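HIAXHD3 (Humicola insolens, PDB 3ZXK) acts as a family 43 glycoside hydrolase, an exo-acting arabinofuranosidase that releases alpha-L-arabinofuranose side chains, probably from arabinoxylan. Local coordinates at residues Thr153-Tyr158 with Ile163-Leu168; Ala194-Tyr197 with Asn202-Ile205; Gly363-Ala368 with Gly399-Arg404. All coordinates share one frame; numbering follows the deposited sequence.

Contacts 1 and 2 are antiparallel hairpins in successive sheets of the family 43 domain, where each sheet would be one blade of the five-bladed beta-propeller. Their centres lie about 10 Å apart and they touch directly: Ala157 and Tyr155 of contact 1 pack on Met196, and Ala157 also meets Ala194 and Ile205 of contact 2. Contact 3 follows later in the chain, in the concanavalin A-like beta-sandwich domain. Its centre is about 40 Å from that of contact 1 and about 41 Å from that of contact 2, across the centre of the chain. Contacts 1 and 2 thus report how blades are built and joined, and contact 3 how the second domain fixes a loop to its own sheet.

Contact 1: residues Thr153-Tyr158 with Ile163-Leu168; sequences TMYIAY and INVAQL
The pairing of Tyr155-Tyr158 with Asn164-Gln167 is a buried antiparallel beta hairpin, formed by the two middle strands of a four-stranded propeller blade. Ile156 and Ala166 form a hydrogen-bonded pair that exchanges two bonds: Ile156 N reaches Ala166 O at 2.8 Å, and Ala166 N returns to Ile156 O. Tyr158 and Asn164 repeat the pattern toward the turn, Asn164 N meeting Tyr158 O at 2.8 Å in a nearly straight bond (176°).

The Tyr158 side chain leans toward the partner strand because CG sits between its backbone N and carbonyl carbon (chi1 67°). One ring face is thereby laid over Asn164, whose CB makes a CH-pi contact 3.9 Å from the ring centroid, and CE1 touches Ala166 CB at 4.1 Å. A small alanine suits this place beside the ring's rim, while the asparagine OD1 accepts from the backbone N of Arg181 on the next strand.

On the other face of the sheet Tyr155 and Gln167 run side by side. With CG anti to the backbone N (chi1 -176°), Gln167 sets CG 3.8 Å from Tyr155 CE1, and the extended chain beyond carries the amide out alongside the ring, where a water bridges Tyr155 OH to Gln167 OE1, 3.0 Å from the latter. Ala157 and Val165 on this face pack against the following blade, whereas Met154, Ile156 and Leu168 meet Tyr100 of the preceding one.

The chemistry is that of a sheet middle: backbone polar groups are satisfied by neighbouring strands, and apolar side chains on both faces let it be sandwiched between blades.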
ATOM      1  N   THR A 153     -12.970 -21.501  15.658  1.00  6.36           N
ATOM      2  CA  THR A 153     -11.585 -21.553  16.111  1.00  6.27           C
ATOM      3  C   THR A 153     -10.725 -20.830  15.072  1.00  5.59           C
ATOM      4  O   THR A 153     -10.931 -20.984  13.888  1.00  5.75           O
ATOM      5  CB  THR A 153     -11.105 -22.986  16.316  1.00  6.99           C
ATOM      6  OG1 THR A 153     -11.930 -23.603  17.320  1.00  9.75           O
ATOM      7  CG2 THR A 153      -9.627 -23.023  16.761  1.00  7.71           C
ATOM      8  N   MET A 154      -9.764 -20.050  15.545  1.00  5.24           N
ATOM      9  CA  MET A 154      -8.890 -19.257  14.713  1.00  5.13           C
ATOM     10  C   MET A 154      -7.497 -19.914  14.589  1.00  4.93           C
ATOM     11  O   MET A 154      -6.907 -20.394  15.596  1.00  5.63           O
ATOM     12  CB  MET A 154      -8.807 -17.841  15.280  1.00  5.62           C
ATOM     13  CG  MET A 154     -10.162 -17.130  15.297  1.00  7.41           C
ATOM     14  SD  MET A 154     -10.042 -15.582  16.198  1.00 11.63           S
ATOM     15  CE  MET A 154      -9.096 -14.604  15.049  1.00  8.24           C
ATOM     16  N   TYR A 155      -6.981 -19.952  13.354  1.00  4.48           N
ATOM     17  CA  TYR A 155      -5.675 -20.520  13.018  1.00  4.11           C
ATOM     18  C   TYR A 155      -4.896 -19.517  12.203  1.00  4.26           C
ATOM     19  O   TYR A 155      -5.488 -18.751  11.453  1.00  4.83           O
ATOM     20  CB  TYR A 155      -5.841 -21.807  12.158  1.00  4.19           C
ATOM     21  CG  TYR A 155      -6.608 -22.898  12.854  1.00  5.13           C
ATOM     22  CD1 TYR A 155      -5.984 -23.791  13.725  1.00  5.17           C
ATOM     23  CD2 TYR A 155      -7.985 -23.014  12.666  1.00  5.02           C
ATOM     24  CE1 TYR A 155      -6.721 -24.760  14.379  1.00  6.21           C
ATOM     25  CE2 TYR A 155      -8.723 -23.996  13.317  1.00  5.72           C
ATOM     26  CZ  TYR A 155      -8.064 -24.863  14.167  1.00  6.20           C
ATOM     27  OH  TYR A 155      -8.752 -25.844  14.843  1.00  6.81           O
ATOM     28  N   ILE A 156      -3.571 -19.555  12.336  1.00  4.36           N
ATOM     29  CA  ILE A 156      -2.695 -18.770  11.462  1.00  4.17           C
ATOM     30  C   ILE A 156      -1.616 -19.676  10.853  1.00  4.58           C
ATOM     31  O   ILE A 156      -0.854 -20.320  11.578  1.00  5.43           O
ATOM     32  CB  ILE A 156      -2.046 -17.563  12.178  1.00  4.95           C
ATOM     33  CG1 ILE A 156      -3.143 -16.575  12.633  1.00  5.54           C
ATOM     34  CG2 ILE A 156      -1.019 -16.865  11.277  1.00  5.45           C
ATOM     35  CD1 ILE A 156      -2.648 -15.399  13.452  1.00  7.37           C
ATOM     36  N   ALA A 157      -1.607 -19.736   9.526  1.00  4.57           N
ATOM     37  CA  ALA A 157      -0.536 -20.352   8.775  1.00  4.93           C
ATOM     38  C   ALA A 157       0.560 -19.287   8.563  1.00  5.09           C
ATOM     39  O   ALA A 157       0.265 -18.104   8.321  1.00  5.28           O
ATOM     40  CB  ALA A 157      -1.058 -20.907   7.439  1.00  4.90           C
ATOM     41  N   TYR A 158       1.828 -19.689   8.677  1.00  4.70           N
ATOM     42  CA  TYR A 158       2.920 -18.730   8.545  1.00  5.08           C
ATOM     43  C   TYR A 158       4.215 -19.421   8.255  1.00  5.55           C
ATOM     44  O   TYR A 158       4.298 -20.639   8.363  1.00  5.88           O
ATOM     45  CB  TYR A 158       3.050 -17.884   9.826  1.00  5.77           C
ATOM     46  CG  TYR A 158       3.502 -18.685  11.023  1.00  5.57           C
ATOM     47  CD1 TYR A 158       2.593 -19.420  11.782  1.00  6.80           C
ATOM     48  CD2 TYR A 158       4.849 -18.689  11.409  1.00  5.65           C
ATOM     49  CE1 TYR A 158       3.007 -20.153  12.891  1.00  7.30           C
ATOM     50  CE2 TYR A 158       5.276 -19.410  12.517  1.00  6.52           C
ATOM     51  CZ  TYR A 158       4.345 -20.133  13.269  1.00  7.34           C
ATOM     52  OH  TYR A 158       4.771 -20.860  14.360  1.00 11.26           O
ATOM     53  N   ILE A 163       6.193 -24.080   6.144  1.00  7.18           N
ATOM     54  CA  ILE A 163       4.948 -23.540   6.699  1.00  6.97           C
ATOM     55  C   ILE A 163       4.595 -24.215   8.015  1.00  6.68           C
ATOM     56  O   ILE A 163       4.733 -25.427   8.134  1.00  7.28           O
ATOM     57  CB  ILE A 163       3.773 -23.640   5.697  1.00  6.98           C
ATOM     58  CG1 ILE A 163       4.173 -22.990   4.359  1.00  7.28           C
ATOM     59  CG2 ILE A 163       2.520 -22.946   6.248  1.00  7.23           C
ATOM     60  CD1 ILE A 163       4.571 -21.516   4.443  1.00  7.56           C
ATOM     61  N   ASN A 164       4.154 -23.399   8.979  1.00  6.45           N
ATOM     62  CA  ASN A 164       3.623 -23.847  10.277  1.00  6.31           C
ATOM     63  C   ASN A 164       2.168 -23.400  10.432  1.00  5.79           C
ATOM     64  O   ASN A 164       1.725 -22.478   9.739  1.00  6.35           O
ATOM     65  CB  ASN A 164       4.454 -23.216  11.393  1.00  6.88           C
ATOM     66  CG  ASN A 164       5.926 -23.306  11.109  1.00  8.93           C
ATOM     67  OD1 ASN A 164       6.464 -24.401  11.004  1.00  9.64           O
ATOM     68  ND2 ASN A 164       6.569 -22.151  10.903  1.00 11.92           N
ATOM     69  N   VAL A 165       1.427 -24.044  11.329  1.00  5.37           N
ATOM     70  CA  VAL A 165       0.079 -23.592  11.653  1.00  5.53           C
ATOM     71  C   VAL A 165      -0.063 -23.457  13.155  1.00  5.72           C
ATOM     72  O   VAL A 165       0.139 -24.420  13.911  1.00  6.01           O
ATOM     73  CB  VAL A 165      -1.013 -24.546  11.096  1.00  5.72           C
ATOM     74  CG1 VAL A 165      -2.410 -24.226  11.672  1.00  6.19           C
ATOM     75  CG2 VAL A 165      -1.019 -24.536   9.576  1.00  5.91           C
ATOM     76  N   ALA A 166      -0.433 -22.256  13.582  1.00  5.75           N
ATOM     77  CA  ALA A 166      -0.750 -21.976  14.977  1.00  6.26           C
ATOM     78  C   ALA A 166      -2.258 -21.970  15.187  1.00  5.98           C
ATOM     79  O   ALA A 166      -3.035 -21.519  14.315  1.00  5.73           O
ATOM     80  CB  ALA A 166      -0.218 -20.606  15.392  1.00  6.79           C
ATOM     81  N   GLN A 167      -2.671 -22.492  16.335  1.00  6.37           N
ATOM     82  CA  GLN A 167      -4.036 -22.351  16.805  1.00  6.07           C
ATOM     83  C   GLN A 167      -4.061 -21.238  17.845  1.00  5.99           C
ATOM     84  O   GLN A 167      -3.203 -21.208  18.729  1.00  6.84           O
ATOM     85  CB  GLN A 167      -4.512 -23.655  17.432  1.00  6.80           C
ATOM     86  CG  GLN A 167      -5.964 -23.581  17.861  1.00  7.10           C
ATOM     87  CD  GLN A 167      -6.482 -24.856  18.499  1.00  9.62           C
ATOM     88  OE1 GLN A 167      -6.073 -25.954  18.143  1.00 11.76           O
ATOM     89  NE2 GLN A 167      -7.419 -24.714  19.415  1.00 10.65           N
ATOM     90  N   LEU A 168      -5.006 -20.312  17.716  1.00  5.79           N
ATOM     91  CA  LEU A 168      -5.152 -19.248  18.702  1.00  5.99           C
ATOM     92  C   LEU A 168      -6.221 -19.540  19.736  1.00  6.42           C
ATOM     93  O   LEU A 168      -7.043 -20.432  19.558  1.00  7.23           O
ATOM     94  CB  LEU A 168      -5.489 -17.939  17.993  1.00  5.75           C
ATOM     95  CG  LEU A 168      -4.613 -17.583  16.799  1.00  7.06           C
ATOM     96  CD1 LEU A 168      -5.011 -16.193  16.387  1.00  7.60           C
ATOM     97  CD2 LEU A 168      -3.136 -17.623  17.156  1.00  7.82           C
TER
HETATM   98  O   HOH W   1      -9.675 -19.622  18.334  1.00 10.17           O
HETATM   99  O   HOH W   2      -8.044 -27.577  16.528  1.00 18.89           O

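Contact 2: residues Ala194-Tyr197 with Asn202-Ile205; sequences ARMY and NYYI
Met196 and Ile205 meet across a non-hydrogen-bonded antiparallel pair, with Met196 CG 4.0 Å from Ile205 CG1. The methionine chain is stretched out, CG anti to the backbone N (chi1 -170°) and extended beyond, which lifts its methyl end off the sheet, to the level of the Tyr203 ring. Ile205 spreads its branches in two directions: while CG1 faces the methionine, CG2 touches Ala194 CB at 4.0 Å and lies against Arg195 O. A branched isoleucine suits this spot because one residue can fill the space beside both a long and a very short neighbour.

Next along the ladder, Tyr197 and Tyr204 form the hydrogen-bonded pair. Tyr197 N donates to Tyr204 O at 2.8 Å, in the plane of that carbonyl, and Tyr204 N gives a straighter bond back to Tyr197 O at 2.9 Å (173°). Their rings stand on the face away from Met196 and Ile205, and their CB atoms approach to 4.3 Å.

A second shell anchors these side chains by their polar ends. Tyr197 OH is bonded to Ile252 N, Tyr204 OH to Gly286 O, and Tyr203 OH to Asp149. Arg195 turns from the hairpin, its NH1 reaching Ala194 O at 3.0 Å while NE and NH2 bind the carbonyls of Leu20 and Ser86; the buried guanidinium is thus spread over several backbone acceptors.

Together the two strands make the hairpin that opens a propeller blade of the GH43 fold. The strand of Ala194-Tyr197 begins at Glu192, a residue of the glycan pocket, so the hairpin continues directly from the substrate-binding centre into the blade.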
ATOM      1  N   ALA A 194       1.733 -17.320   2.976  1.00  5.26           N
ATOM      2  CA  ALA A 194       0.549 -18.091   3.351  1.00  5.71           C
ATOM      3  C   ALA A 194      -0.770 -17.298   3.424  1.00  5.33           C
ATOM      4  O   ALA A 194      -0.852 -16.223   4.019  1.00  5.53           O
ATOM      5  CB  ALA A 194       0.795 -18.856   4.665  1.00  6.05           C
ATOM      6  N   ARG A 195      -1.798 -17.880   2.808  1.00  5.29           N
ATOM      7  CA  ARG A 195      -3.191 -17.503   3.036  1.00  4.55           C
ATOM      8  C   ARG A 195      -3.903 -18.805   3.356  1.00  4.32           C
ATOM      9  O   ARG A 195      -3.590 -19.847   2.734  1.00  5.54           O
ATOM     10  CB  ARG A 195      -3.804 -16.788   1.819  1.00  5.30           C
ATOM     11  CG  ARG A 195      -3.742 -15.256   1.887  1.00  6.35           C
ATOM     12  CD  ARG A 195      -2.367 -14.752   1.537  1.00  6.66           C
ATOM     13  NE  ARG A 195      -2.324 -13.302   1.720  1.00  7.92           N
ATOM     14  CZ  ARG A 195      -2.134 -12.696   2.890  1.00  6.10           C
ATOM     15  NH1 ARG A 195      -1.983 -13.412   3.999  1.00  6.56           N
ATOM     16  NH2 ARG A 195      -2.054 -11.376   2.946  1.00  7.13           N
ATOM     17  N   MET A 196      -4.834 -18.796   4.306  1.00  3.87           N
ATOM     18  CA  MET A 196      -5.442 -20.053   4.772  1.00  3.78           C
ATOM     19  C   MET A 196      -6.974 -20.057   4.595  1.00  3.91           C
ATOM     20  O   MET A 196      -7.640 -19.035   4.856  1.00  3.95           O
ATOM     21  CB  MET A 196      -5.060 -20.330   6.234  1.00  3.91           C
ATOM     22  CG  MET A 196      -5.443 -21.737   6.721  1.00  4.78           C
ATOM     23  SD  MET A 196      -4.746 -22.016   8.360  1.00  7.02           S
ATOM     24  CE  MET A 196      -5.157 -23.728   8.680  1.00  7.51           C
ATOM     25  N   TYR A 197      -7.519 -21.201   4.154  1.00  3.79           N
ATOM     26  CA  TYR A 197      -8.939 -21.286   3.792  1.00  4.10           C
ATOM     27  C   TYR A 197      -9.581 -22.583   4.261  1.00  4.38           C
ATOM     28  O   TYR A 197      -8.933 -23.637   4.335  1.00  4.62           O
ATOM     29  CB  TYR A 197      -9.115 -21.209   2.275  1.00  3.98           C
ATOM     30  CG  TYR A 197      -8.444 -19.992   1.651  1.00  3.84           C
ATOM     31  CD1 TYR A 197      -9.103 -18.745   1.591  1.00  4.51           C
ATOM     32  CD2 TYR A 197      -7.149 -20.085   1.148  1.00  3.89           C
ATOM     33  CE1 TYR A 197      -8.477 -17.629   1.053  1.00  5.37           C
ATOM     34  CE2 TYR A 197      -6.511 -18.978   0.603  1.00  3.94           C
ATOM     35  CZ  TYR A 197      -7.193 -17.744   0.524  1.00  4.38           C
ATOM     36  OH  TYR A 197      -6.596 -16.580  -0.008  1.00  4.87           O
ATOM     37  N   ASN A 202     -12.714 -28.901   3.639  1.00  9.40           N
ATOM     38  CA  ASN A 202     -11.277 -29.111   3.529  1.00 10.06           C
ATOM     39  C   ASN A 202     -10.449 -27.871   3.861  1.00  7.73           C
ATOM     40  O   ASN A 202     -10.927 -26.760   3.720  1.00  7.57           O
ATOM     41  CB  ASN A 202     -10.944 -29.555   2.103  1.00 13.10           C
ATOM     42  CG  ASN A 202     -11.429 -30.953   1.790  1.00 16.72           C
ATOM     43  OD1 ASN A 202     -11.181 -31.894   2.539  1.00 19.15           O
ATOM     44  ND2 ASN A 202     -12.109 -31.100   0.665  1.00 22.21           N
ATOM     45  N   TYR A 203      -9.199 -28.072   4.255  1.00  5.98           N
ATOM     46  CA  TYR A 203      -8.296 -26.958   4.548  1.00  5.72           C
ATOM     47  C   TYR A 203      -7.293 -26.769   3.429  1.00  5.29           C
ATOM     48  O   TYR A 203      -6.653 -27.718   2.984  1.00  6.23           O
ATOM     49  CB  TYR A 203      -7.555 -27.177   5.875  1.00  6.25           C
ATOM     50  CG  TYR A 203      -8.512 -27.231   7.043  1.00  6.64           C
ATOM     51  CD1 TYR A 203      -9.112 -28.431   7.420  1.00  7.59           C
ATOM     52  CD2 TYR A 203      -8.852 -26.059   7.753  1.00  7.07           C
ATOM     53  CE1 TYR A 203     -10.028 -28.497   8.458  1.00  9.32           C
ATOM     54  CE2 TYR A 203      -9.766 -26.108   8.808  1.00  8.54           C
ATOM     55  CZ  TYR A 203     -10.336 -27.336   9.168  1.00  9.10           C
ATOM     56  OH  TYR A 203     -11.266 -27.440  10.201  1.00 11.25           O
ATOM     57  N   TYR A 204      -7.185 -25.533   2.982  1.00  5.05           N
ATOM     58  CA  TYR A 204      -6.262 -25.144   1.934  1.00  5.44           C
ATOM     59  C   TYR A 204      -5.350 -24.036   2.441  1.00  5.28           C
ATOM     60  O   TYR A 204      -5.765 -23.128   3.189  1.00  5.99           O
ATOM     61  CB  TYR A 204      -7.018 -24.653   0.694  1.00  5.24           C
ATOM     62  CG  TYR A 204      -7.884 -25.706   0.028  1.00  5.20           C
ATOM     63  CD1 TYR A 204      -9.145 -25.993   0.512  1.00  5.60           C
ATOM     64  CD2 TYR A 204      -7.431 -26.424  -1.095  1.00  5.57           C
ATOM     65  CE1 TYR A 204      -9.944 -26.949  -0.082  1.00  5.91           C
ATOM     66  CE2 TYR A 204      -8.240 -27.377  -1.719  1.00  5.66           C
ATOM     67  CZ  TYR A 204      -9.491 -27.661  -1.170  1.00  5.92           C
ATOM     68  OH  TYR A 204     -10.336 -28.586  -1.726  1.00  6.72           O
ATOM     69  N   ILE A 205      -4.118 -24.063   1.957  1.00  4.83           N
ATOM     70  CA  ILE A 205      -3.192 -22.958   2.199  1.00  4.55           C
ATOM     71  C   ILE A 205      -2.585 -22.598   0.853  1.00  5.09           C
ATOM     72  O   ILE A 205      -2.111 -23.471   0.136  1.00  6.57           O
ATOM     73  CB  ILE A 205      -2.066 -23.316   3.214  1.00  5.22           C
ATOM     74  CG1 ILE A 205      -2.660 -23.681   4.581  1.00  5.88           C
ATOM     75  CG2 ILE A 205      -1.099 -22.144   3.343  1.00  5.22           C
ATOM     76  CD1 ILE A 205      -1.683 -24.324   5.541  1.00  5.82           C
TER

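Contact 3: residues Gly363-Ala368 with Gly399-Arg404; sequences GDLFAA and GAVLFR
The rings of Phe366 and Phe403 meet obliquely, their planes 50° apart and their centroids 5.9 Å from each other. The touching atoms are on the rims, Phe366 CD1 lying 4.0 Å from Phe403 CE1. Phe403 reaches the loop because CG stands anti to its backbone N (chi1 -170°), swinging the ring out from the strand. Arg404 adds a polar touch: its carbonyl O lies in the plane of the Phe366 ring, at the edge, 3.2 Å from CE1, where the partly positive C-H groups can face an oxygen. The arginine side chain departs the other way and gives NE to Thr506 O.

Beside the aromatic pair, Leu365 and Val401 point toward each other and meet through methyls, Leu365 CD2 to Val401 CG2 at 3.7 Å. Aliphatic tips suit this buried approach, which is bridged by side chains alone; no hydrogen bond crosses between the segments. An alanine at Phe366 is likely to leave the Phe403 rim without its aromatic neighbour, opening a gap in front of the Arg404 carbonyl.

The loop that presents Leu365 and Phe366 is itself stiffened. Asp364 forms an Asx turn, its OD1 accepting from Phe366 N at 3.0 Å, and a short 3-10 segment follows at 365-367; OD2 of the aspartate binds Thr436 OG1.

Strand 396-403 runs between strands 509-516 and 406-415 in the eight-stranded sheet of the sandwich. Its Leu402 faces strand 476-482 of the other sheet, whereas the loop packs on the opposite face, with Phe513 and Phe515 beside Leu365, Leu427 and Leu429 beside Phe366, and Tyr79 of the family 43 region bonded to Phe366 O.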
ATOM      1  N   GLY A 363      19.477  18.365   6.939  1.00  7.49           N
ATOM      2  CA  GLY A 363      19.790  18.596   5.514  1.00  7.67           C
ATOM      3  C   GLY A 363      19.272  17.471   4.629  1.00  7.64           C
ATOM      4  O   GLY A 363      19.394  17.521   3.401  1.00  8.35           O
ATOM      5  N   ASP A 364      18.651  16.481   5.260  1.00  6.76           N
ATOM      6  CA  ASP A 364      18.364  15.191   4.605  1.00  6.82           C
ATOM      7  C   ASP A 364      16.850  14.988   4.540  1.00  5.84           C
ATOM      8  O   ASP A 364      16.236  14.697   5.559  1.00  5.57           O
ATOM      9  CB  ASP A 364      19.044  14.096   5.445  1.00  7.78           C
ATOM     10  CG  ASP A 364      18.941  12.706   4.840  1.00  8.73           C
ATOM     11  OD1 ASP A 364      18.220  12.512   3.840  1.00  9.72           O
ATOM     12  OD2 ASP A 364      19.611  11.784   5.391  1.00  9.89           O
ATOM     13  N   LEU A 365      16.253  15.078   3.341  1.00  5.28           N
ATOM     14  CA  LEU A 365      14.804  14.799   3.198  1.00  4.77           C
ATOM     15  C   LEU A 365      14.383  13.459   3.826  1.00  4.33           C
ATOM     16  O   LEU A 365      13.315  13.343   4.394  1.00  4.22           O
ATOM     17  CB  LEU A 365      14.376  14.826   1.721  1.00  5.80           C
ATOM     18  CG  LEU A 365      12.875  14.611   1.453  1.00  8.30           C
ATOM     19  CD1 LEU A 365      11.918  15.581   2.146  1.00  8.88           C
ATOM     20  CD2 LEU A 365      12.630  14.650  -0.050  1.00 12.54           C
ATOM     21  N   PHE A 366      15.246  12.444   3.757  1.00  3.95           N
ATOM     22  CA  PHE A 366      14.843  11.132   4.312  1.00  4.35           C
ATOM     23  C   PHE A 366      14.779  11.115   5.839  1.00  4.70           C
ATOM     24  O   PHE A 366      14.202  10.183   6.426  1.00  5.30           O
ATOM     25  CB  PHE A 366      15.772  10.010   3.827  1.00  4.94           C
ATOM     26  CG  PHE A 366      15.773   9.822   2.349  1.00  5.49           C
ATOM     27  CD1 PHE A 366      14.645   9.320   1.696  1.00  5.92           C
ATOM     28  CD2 PHE A 366      16.897  10.169   1.599  1.00  6.62           C
ATOM     29  CE1 PHE A 366      14.648   9.141   0.317  1.00  7.71           C
ATOM     30  CE2 PHE A 366      16.912   9.990   0.216  1.00  7.78           C
ATOM     31  CZ  PHE A 366      15.784   9.486  -0.417  1.00  7.67           C
ATOM     32  N   ALA A 367      15.367  12.118   6.489  1.00  4.77           N
ATOM     33  CA  ALA A 367      15.279  12.214   7.934  1.00  4.91           C
ATOM     34  C   ALA A 367      14.106  13.074   8.375  1.00  5.20           C
ATOM     35  O   ALA A 367      13.828  13.158   9.563  1.00  5.93           O
ATOM     36  CB  ALA A 367      16.576  12.762   8.508  1.00  5.87           C
ATOM     37  N   ALA A 368      13.431  13.732   7.429  1.00  4.97           N
ATOM     38  CA  ALA A 368      12.366  14.693   7.803  1.00  4.79           C
ATOM     39  C   ALA A 368      11.091  13.999   8.220  1.00  4.30           C
ATOM     40  O   ALA A 368      10.602  13.159   7.468  1.00  3.99           O
ATOM     41  CB  ALA A 368      12.065  15.670   6.668  1.00  5.36           C
ATOM     42  N   GLY A 399       8.075  21.218  -0.549  1.00  4.66           N
ATOM     43  CA  GLY A 399       7.688  20.957  -1.939  1.00  4.80           C
ATOM     44  C   GLY A 399       7.036  19.641  -2.258  1.00  4.78           C
ATOM     45  O   GLY A 399       6.532  18.947  -1.380  1.00  4.33           O
ATOM     46  N   ALA A 400       7.087  19.310  -3.540  1.00  4.58           N
ATOM     47  CA  ALA A 400       6.456  18.131  -4.070  1.00  4.27           C
ATOM     48  C   ALA A 400       7.534  17.139  -4.506  1.00  4.27           C
ATOM     49  O   ALA A 400       8.371  17.444  -5.355  1.00  4.64           O
ATOM     50  CB  ALA A 400       5.521  18.488  -5.231  1.00  4.62           C
ATOM     51  N   VAL A 401       7.538  15.975  -3.867  1.00  4.12           N
ATOM     52  CA  VAL A 401       8.549  14.986  -4.065  1.00  4.06           C
ATOM     53  C   VAL A 401       8.006  13.734  -4.747  1.00  4.34           C
ATOM     54  O   VAL A 401       6.879  13.261  -4.474  1.00  4.86           O
ATOM     55  CB  VAL A 401       9.257  14.660  -2.717  1.00  4.05           C
ATOM     56  CG1 VAL A 401       8.232  14.179  -1.640  1.00  4.03           C
ATOM     57  CG2 VAL A 401      10.417  13.651  -2.901  1.00  4.06           C
ATOM     58  N   LEU A 402       8.821  13.226  -5.668  1.00  4.68           N
ATOM     59  CA  LEU A 402       8.668  11.896  -6.238  1.00  4.50           C
ATOM     60  C   LEU A 402       9.459  11.009  -5.279  1.00  5.08           C
ATOM     61  O   LEU A 402      10.709  11.005  -5.306  1.00  5.43           O
ATOM     62  CB  LEU A 402       9.259  11.871  -7.646  1.00  5.18           C
ATOM     63  CG  LEU A 402       9.102  10.466  -8.225  1.00  5.11           C
ATOM     64  CD1 LEU A 402       7.675  10.195  -8.680  1.00  5.01           C
ATOM     65  CD2 LEU A 402      10.028  10.252  -9.391  1.00  6.84           C
ATOM     66  N   PHE A 403       8.736  10.330  -4.377  1.00  4.96           N
ATOM     67  CA  PHE A 403       9.355   9.781  -3.181  1.00  5.36           C
ATOM     68  C   PHE A 403       9.584   8.281  -3.262  1.00  5.58           C
ATOM     69  O   PHE A 403       8.673   7.512  -3.500  1.00  6.20           O
ATOM     70  CB  PHE A 403       8.497  10.118  -1.933  1.00  5.20           C
ATOM     71  CG  PHE A 403       9.192   9.803  -0.633  1.00  6.40           C
ATOM     72  CD1 PHE A 403      10.163  10.671  -0.103  1.00  8.89           C
ATOM     73  CD2 PHE A 403       8.892   8.635   0.063  1.00  7.28           C
ATOM     74  CE1 PHE A 403      10.822  10.351   1.094  1.00  9.15           C
ATOM     75  CE2 PHE A 403       9.553   8.312   1.252  1.00  8.29           C
ATOM     76  CZ  PHE A 403      10.513   9.173   1.771  1.00  9.38           C
ATOM     77  N   ARG A 404      10.828   7.892  -3.033  1.00  5.09           N
ATOM     78  CA  ARG A 404      11.258   6.505  -2.918  1.00  5.14           C
ATOM     79  C   ARG A 404      12.741   6.564  -2.522  1.00  6.17           C
ATOM     80  O   ARG A 404      13.271   7.631  -2.168  1.00  7.02           O
ATOM     81  CB  ARG A 404      11.036   5.729  -4.223  1.00  4.98           C
ATOM     82  CG  ARG A 404      10.783   4.254  -4.015  1.00  4.79           C
ATOM     83  CD  ARG A 404      10.900   3.460  -5.305  1.00  5.85           C
ATOM     84  NE  ARG A 404      10.566   2.047  -5.138  1.00  6.18           N
ATOM     85  CZ  ARG A 404      11.422   1.023  -5.257  1.00  5.97           C
ATOM     86  NH1 ARG A 404      12.723   1.214  -5.473  1.00  7.49           N
ATOM     87  NH2 ARG A 404      10.964  -0.223  -5.165  1.00  7.01           N
TER